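Local structure of ADP-ribosyltransferase (Staphylococcus aureus, 1OJQ) at residues A[68-72]-A[182-186]; A[144-148]-A[176-180]. The protein transfers ADP-ribose from NAD+ to a protein, probably a Rho-type small GTPase. All blocks are in the same frame, centred on the assembly; numbering follows the deposited sequence.

Contact 1. Residues A[68-72]-A[182-186]; sequences LDSTI and LLPRG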
ATOM      1  N   LEU A  68     -14.884  -7.058   4.446  1.00  6.21           N
ATOM      2  CA  LEU A  68     -13.468  -6.641   4.605  1.00  5.23           C
ATOM      3  C   LEU A  68     -13.390  -5.247   5.211  1.00  6.41           C
ATOM      4  O   LEU A  68     -12.485  -4.958   5.990  1.00  6.22           O
ATOM      5  CB  LEU A  68     -12.726  -6.721   3.272  1.00  7.34           C
ATOM      6  CG  LEU A  68     -11.194  -6.738   3.316  1.00 12.02           C
ATOM      7  CD1 LEU A  68     -10.640  -7.834   4.222  1.00 10.27           C
ATOM      8  CD2 LEU A  68     -10.589  -6.897   1.926  1.00 12.44           C
ATOM      9  N   ASP A  69     -14.341  -4.374   4.863  1.00  4.00           N
ATOM     10  CA  ASP A  69     -14.388  -3.053   5.463  1.00  1.71           C
ATOM     11  C   ASP A  69     -14.520  -3.181   6.977  1.00  6.02           C
ATOM     12  O   ASP A  69     -13.840  -2.475   7.712  1.00  6.92           O
ATOM     13  CB  ASP A  69     -15.567  -2.240   4.951  1.00  4.50           C
ATOM     14  CG  ASP A  69     -15.456  -1.728   3.529  1.00  8.01           C
ATOM     15  OD1 ASP A  69     -14.415  -1.893   2.843  1.00  8.44           O
ATOM     16  OD2 ASP A  69     -16.472  -1.136   3.105  1.00 12.58           O
ATOM     17  N   SER A  70     -15.423  -4.072   7.393  1.00  6.10           N
ATOM     18  CA  SER A  70     -15.628  -4.260   8.830  1.00  6.93           C
ATOM     19  C   SER A  70     -14.385  -4.830   9.498  1.00  8.44           C
ATOM     20  O   SER A  70     -13.946  -4.334  10.548  1.00  7.99           O
ATOM     21  CB  SER A  70     -16.851  -5.163   9.040  1.00  7.79           C
ATOM     22  OG  SER A  70     -16.855  -5.631  10.372  1.00 12.11           O
ATOM     23  N   THR A  71     -13.798  -5.853   8.858  1.00  2.85           N
ATOM     24  CA  THR A  71     -12.586  -6.435   9.431  1.00  2.74           C
ATOM     25  C   THR A  71     -11.474  -5.411   9.652  1.00  8.21           C
ATOM     26  O   THR A  71     -10.827  -5.326  10.708  1.00  5.09           O
ATOM     27  CB  THR A  71     -12.098  -7.564   8.501  1.00  4.72           C
ATOM     28  OG1 THR A  71     -13.134  -8.558   8.476  1.00  7.76           O
ATOM     29  CG2 THR A  71     -10.811  -8.192   9.011  1.00  3.17           C
ATOM     30  N   ILE A  72     -11.206  -4.599   8.620  1.00  6.07           N
ATOM     31  CA  ILE A  72     -10.106  -3.614   8.731  1.00  6.03           C
ATOM     32  C   ILE A  72     -10.406  -2.601   9.818  1.00  3.96           C
ATOM     33  O   ILE A  72      -9.514  -2.143  10.537  1.00 10.29           O
ATOM     34  CB  ILE A  72      -9.885  -2.976   7.348  1.00  5.63           C
ATOM     35  CG1 ILE A  72      -9.392  -3.985   6.287  1.00  4.00           C
ATOM     36  CG2 ILE A  72      -8.956  -1.767   7.394  1.00  8.75           C
ATOM     37  CD1 ILE A  72      -9.364  -3.432   4.863  1.00  4.83           C
ATOM     38  N   LEU A 182      -2.974  -4.125   5.710  1.00  6.22           N
ATOM     39  CA  LEU A 182      -4.046  -3.883   4.740  1.00  5.26           C
ATOM     40  C   LEU A 182      -4.765  -2.590   5.082  1.00  4.94           C
ATOM     41  O   LEU A 182      -5.235  -2.469   6.214  1.00  7.50           O
ATOM     42  CB  LEU A 182      -4.974  -5.100   4.755  1.00  7.24           C
ATOM     43  CG  LEU A 182      -5.978  -5.201   3.609  1.00 18.59           C
ATOM     44  CD1 LEU A 182      -5.255  -5.265   2.269  1.00 14.47           C
ATOM     45  CD2 LEU A 182      -6.894  -6.395   3.844  1.00  8.77           C
ATOM     46  N   LEU A 183      -4.862  -1.628   4.175  1.00  6.21           N
ATOM     47  CA  LEU A 183      -5.555  -0.363   4.416  1.00  5.60           C
ATOM     48  C   LEU A 183      -6.940  -0.333   3.786  1.00  5.03           C
ATOM     49  O   LEU A 183      -7.190  -1.018   2.787  1.00  6.15           O
ATOM     50  CB  LEU A 183      -4.716   0.815   3.870  1.00  3.59           C
ATOM     51  CG  LEU A 183      -3.244   0.856   4.325  1.00  7.72           C
ATOM     52  CD1 LEU A 183      -2.495   2.008   3.664  1.00  8.63           C
ATOM     53  CD2 LEU A 183      -3.195   0.928   5.841  1.00 11.18           C
ATOM     54  N   PRO A 184      -7.860   0.450   4.333  1.00  4.28           N
ATOM     55  CA  PRO A 184      -9.210   0.565   3.823  1.00  2.60           C
ATOM     56  C   PRO A 184      -9.251   0.946   2.346  1.00  5.88           C
ATOM     57  O   PRO A 184      -8.375   1.637   1.828  1.00  7.60           O
ATOM     58  CB  PRO A 184      -9.788   1.769   4.585  1.00  6.63           C
ATOM     59  CG  PRO A 184      -9.010   1.807   5.851  1.00  9.71           C
ATOM     60  CD  PRO A 184      -7.642   1.282   5.530  1.00  5.16           C
ATOM     61  N   ARG A 185     -10.322   0.498   1.712  1.00  6.21           N
ATOM     62  CA  ARG A 185     -10.604   0.967   0.358  1.00  3.07           C
ATOM     63  C   ARG A 185     -10.784   2.479   0.402  1.00  7.29           C
ATOM     64  O   ARG A 185     -11.266   3.047   1.374  1.00  8.25           O
ATOM     65  CB  ARG A 185     -11.815   0.264  -0.233  1.00  4.63           C
ATOM     66  CG  ARG A 185     -13.135   0.543   0.503  1.00  5.91           C
ATOM     67  CD  ARG A 185     -14.192  -0.408  -0.058  1.00  7.86           C
ATOM     68  NE  ARG A 185     -15.502  -0.210   0.543  1.00  6.47           N
ATOM     69  CZ  ARG A 185     -16.457   0.525  -0.005  1.00  7.03           C
ATOM     70  NH1 ARG A 185     -16.228   1.131  -1.172  1.00  8.92           N
ATOM     71  NH2 ARG A 185     -17.630   0.665   0.593  1.00 12.06           N
ATOM     72  N   GLY A 186     -10.364   3.144  -0.676  1.00  6.44           N
ATOM     73  CA  GLY A 186     -10.561   4.585  -0.746  1.00  9.07           C
ATOM     74  C   GLY A 186      -9.480   5.348   0.010  1.00 12.40           C
ATOM     75  O   GLY A 186      -9.657   6.506   0.400  1.00 11.04           O
TER
HETATM   76  O   HOH W   1     -12.369  -0.380   3.946  1.00  8.66           O
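Arg185 sets out with CG between its backbone N and carbonyl carbon (chi1 64°) and then runs extended to NE, while Asp69 turns its carboxylate to the backbone-N side (chi1 -73°); the two meet in a salt bridge. Carboxylate and guanidinium are almost coplanar. NE gives a fairly straight bond to the syn lone pair of Asp69 OD2, 2.9 Å away, and a weak one to Asp69 OD1 at 3.1 Å; Arg185 NH2 adds another weak bond to OD2. Asp69 OD1 also takes a hydrogen bond from a water 2.8 Å away, which accepts from Arg185 N, and it is hydrogen-bonded to Tyr136 OH; Arg185 NH1 is hydrogen-bonded to Gly52 O. The pair ties helix 59-73 to the chain leaving strand 180-183, the middle strand of the small three-stranded antiparallel sheet of this ADP-ribosyltransferase fold, so the helix packs against the end of that sheet. The rest of the contact is apolar. Leu68 CD1 meets Leu182 CD2 tip to tip at 4.0 Å, and Ile72 crosses Leu182 at about a right angle, its CD1 4.0 Å from the same Leu182 CD2. Ile72 CG2 rests on Pro184 CD at 3.8 Å. Tyr36 of helix 27-38 packs against both Leu68 and Leu182.

Contact 2. Residues A[144-148]-A[176-180]; sequences GAALA and PGQQE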
ATOM      1  N   GLY A 144      10.143  -4.582   1.175  1.00 10.52           N
ATOM      2  CA  GLY A 144      10.708  -5.719   0.471  1.00 14.88           C
ATOM      3  C   GLY A 144      10.717  -7.033   1.212  1.00 11.69           C
ATOM      4  O   GLY A 144      11.316  -8.042   0.811  1.00 10.91           O
ATOM      5  N   ALA A 145      10.038  -7.090   2.354  1.00  8.21           N
ATOM      6  CA  ALA A 145       9.980  -8.339   3.105  1.00  9.45           C
ATOM      7  C   ALA A 145       9.336  -9.435   2.260  1.00  8.98           C
ATOM      8  O   ALA A 145       8.192  -9.295   1.831  1.00 12.45           O
ATOM      9  CB  ALA A 145       9.202  -8.138   4.399  1.00  9.52           C
ATOM     10  N   ALA A 146      10.091 -10.518   2.045  1.00  9.35           N
ATOM     11  CA  ALA A 146       9.574 -11.675   1.328  1.00  8.55           C
ATOM     12  C   ALA A 146       9.241 -11.341  -0.124  1.00 11.93           C
ATOM     13  O   ALA A 146       8.577 -12.164  -0.773  1.00 15.76           O
ATOM     14  CB  ALA A 146       8.353 -12.217   2.051  1.00 10.99           C
ATOM     15  N   LEU A 147       9.703 -10.200  -0.615  1.00  7.61           N
ATOM     16  CA  LEU A 147       9.422  -9.799  -1.986  1.00 10.45           C
ATOM     17  C   LEU A 147      10.689  -9.411  -2.751  1.00 14.25           C
ATOM     18  O   LEU A 147      11.644  -8.856  -2.221  1.00 13.21           O
ATOM     19  CB  LEU A 147       8.420  -8.638  -2.020  1.00  9.86           C
ATOM     20  CG  LEU A 147       7.000  -9.014  -1.569  1.00 14.15           C
ATOM     21  CD1 LEU A 147       6.162  -7.763  -1.358  1.00 24.26           C
ATOM     22  CD2 LEU A 147       6.350  -9.946  -2.580  1.00 13.38           C
ATOM     23  N   ALA A 148      10.670  -9.725  -4.055  1.00 15.10           N
ATOM     24  CA  ALA A 148      11.771  -9.285  -4.908  1.00 18.43           C
ATOM     25  C   ALA A 148      11.797  -7.772  -5.054  1.00 13.46           C
ATOM     26  O   ALA A 148      10.742  -7.144  -4.976  1.00 11.59           O
ATOM     27  CB  ALA A 148      11.635  -9.882  -6.303  1.00 20.56           C
ATOM     28  N   PRO A 176       2.646 -15.356   3.705  1.00 13.02           N
ATOM     29  CA  PRO A 176       3.286 -15.024   4.983  1.00 11.21           C
ATOM     30  C   PRO A 176       4.684 -14.442   4.806  1.00 12.86           C
ATOM     31  O   PRO A 176       5.387 -14.749   3.850  1.00 10.10           O
ATOM     32  CB  PRO A 176       3.409 -16.364   5.720  1.00 16.19           C
ATOM     33  CG  PRO A 176       3.246 -17.397   4.660  1.00 22.67           C
ATOM     34  CD  PRO A 176       2.352 -16.797   3.602  1.00 14.65           C
ATOM     35  N   GLY A 177       5.065 -13.583   5.752  1.00 10.15           N
ATOM     36  CA  GLY A 177       6.414 -13.069   5.749  1.00  9.02           C
ATOM     37  C   GLY A 177       6.546 -11.718   5.091  1.00  9.96           C
ATOM     38  O   GLY A 177       7.618 -11.124   5.170  1.00  7.70           O
ATOM     39  N   GLN A 178       5.471 -11.223   4.476  1.00 10.18           N
ATOM     40  CA  GLN A 178       5.504  -9.917   3.842  1.00  7.02           C
ATOM     41  C   GLN A 178       5.282  -8.766   4.819  1.00 11.29           C
ATOM     42  O   GLN A 178       5.335  -7.612   4.374  1.00  8.07           O
ATOM     43  CB  GLN A 178       4.437  -9.830   2.731  1.00  8.69           C
ATOM     44  CG  GLN A 178       4.657 -10.810   1.586  1.00  7.91           C
ATOM     45  CD  GLN A 178       3.554 -10.644   0.551  1.00 16.68           C
ATOM     46  OE1 GLN A 178       2.536 -10.011   0.869  1.00 18.03           O
ATOM     47  NE2 GLN A 178       3.761 -11.182  -0.639  1.00 10.47           N
ATOM     48  N   GLN A 179       5.025  -9.070   6.096  1.00  6.21           N
ATOM     49  CA  GLN A 179       4.746  -8.006   7.062  1.00  8.87           C
ATOM     50  C   GLN A 179       3.605  -7.122   6.573  1.00  5.23           C
ATOM     51  O   GLN A 179       3.657  -5.902   6.706  1.00  7.88           O
ATOM     52  CB  GLN A 179       6.025  -7.188   7.304  1.00  6.93           C
ATOM     53  CG  GLN A 179       7.089  -8.004   8.037  1.00  5.57           C
ATOM     54  CD  GLN A 179       6.720  -8.344   9.469  1.00 10.01           C
ATOM     55  OE1 GLN A 179       7.355  -9.253  10.037  1.00 12.75           O
ATOM     56  NE2 GLN A 179       5.777  -7.680  10.102  1.00  3.17           N
ATOM     57  N   GLU A 180       2.575  -7.731   5.994  1.00  5.99           N
ATOM     58  CA  GLU A 180       1.541  -6.960   5.322  1.00  4.23           C
ATOM     59  C   GLU A 180       0.618  -6.211   6.267  1.00  4.16           C
ATOM     60  O   GLU A 180       0.122  -6.700   7.266  1.00  6.90           O
ATOM     61  CB  GLU A 180       0.696  -7.867   4.395  1.00  5.11           C
ATOM     62  CG  GLU A 180      -0.320  -7.010   3.605  1.00  4.80           C
ATOM     63  CD  GLU A 180      -0.975  -7.743   2.455  1.00 13.30           C
ATOM     64  OE1 GLU A 180      -0.578  -8.887   2.134  1.00 12.14           O
ATOM     65  OE2 GLU A 180      -1.913  -7.158   1.850  1.00 14.48           O
TER
HETATM   66  O   HOH W   2       5.984 -12.967  -0.861  1.00 15.85           O
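Gln178 lies against the turn 144-147 along its length. Its CA points a C-H at Ala145 O (3.4 Å, 159° at the hydrogen), and CB stays near that same oxygen at 3.9 Å. With CG anti to the carbonyl carbon (chi1 -63°), the chain passes beside Ala146, CG lying 4.0 Å from Ala146 CB. Extended from there on, it carries its amide obliquely across Leu147, where NE2 approaches Leu147 CD2 to 3.5 Å. NE2 also donates to a water 2.9 Å away, which in turn donates to Ala146 O, bridging the two segments, between which no direct hydrogen bond forms; the backbones of Gln179 and Leu141 are hydrogen-bonded just beside them. Segment 176-180 carries the Gln-x-Glu signature of the ADP-ribosylating toxin turn-turn (ARTT) loop, ending in the NAD-binding Glu180, and 144-148 belongs to the loop between strands 137-140 and 152-158, which probably corresponds to the phosphate-nicotinamide loop of C3-like enzymes. Residues 144-147 form a type II turn, closed by Leu147 N bonding to Gly144 O. Two of its methyls converge on one carbonyl: Ala146 CB lies 3.4 Å from Gly177 O and Ala145 CB 3.5 Å from it. On the ARTT side, the carboxylate of Asp168 accepts hydrogen bonds from the backbone N of Gly177 and of Gln179, one on each oxygen. Ala145, Leu147 and Gln178 all touch Gln140, another NAD-binding residue.

In the fold
The two contacts have their centres about 20 Å apart and are nested along the chain: 68-72 comes first, then 144-148 and 176-180 of contact 2, and 182-186 closes contact 1. They are joined through strand 180-183, the middle strand of a three-stranded antiparallel sheet between 137-140 and 165-166. Contact 2 lies at the start of this strand, where two loops meet; contact 1 lies at its end, where helix 59-73 packs. Glu180, at the end of the ARTT loop, thus begins a strand whose far end packs on that helix, and residues that bind NAD lie near both contacts: Thr37 by contact 1, Gln140 and Leu86 by contact 2.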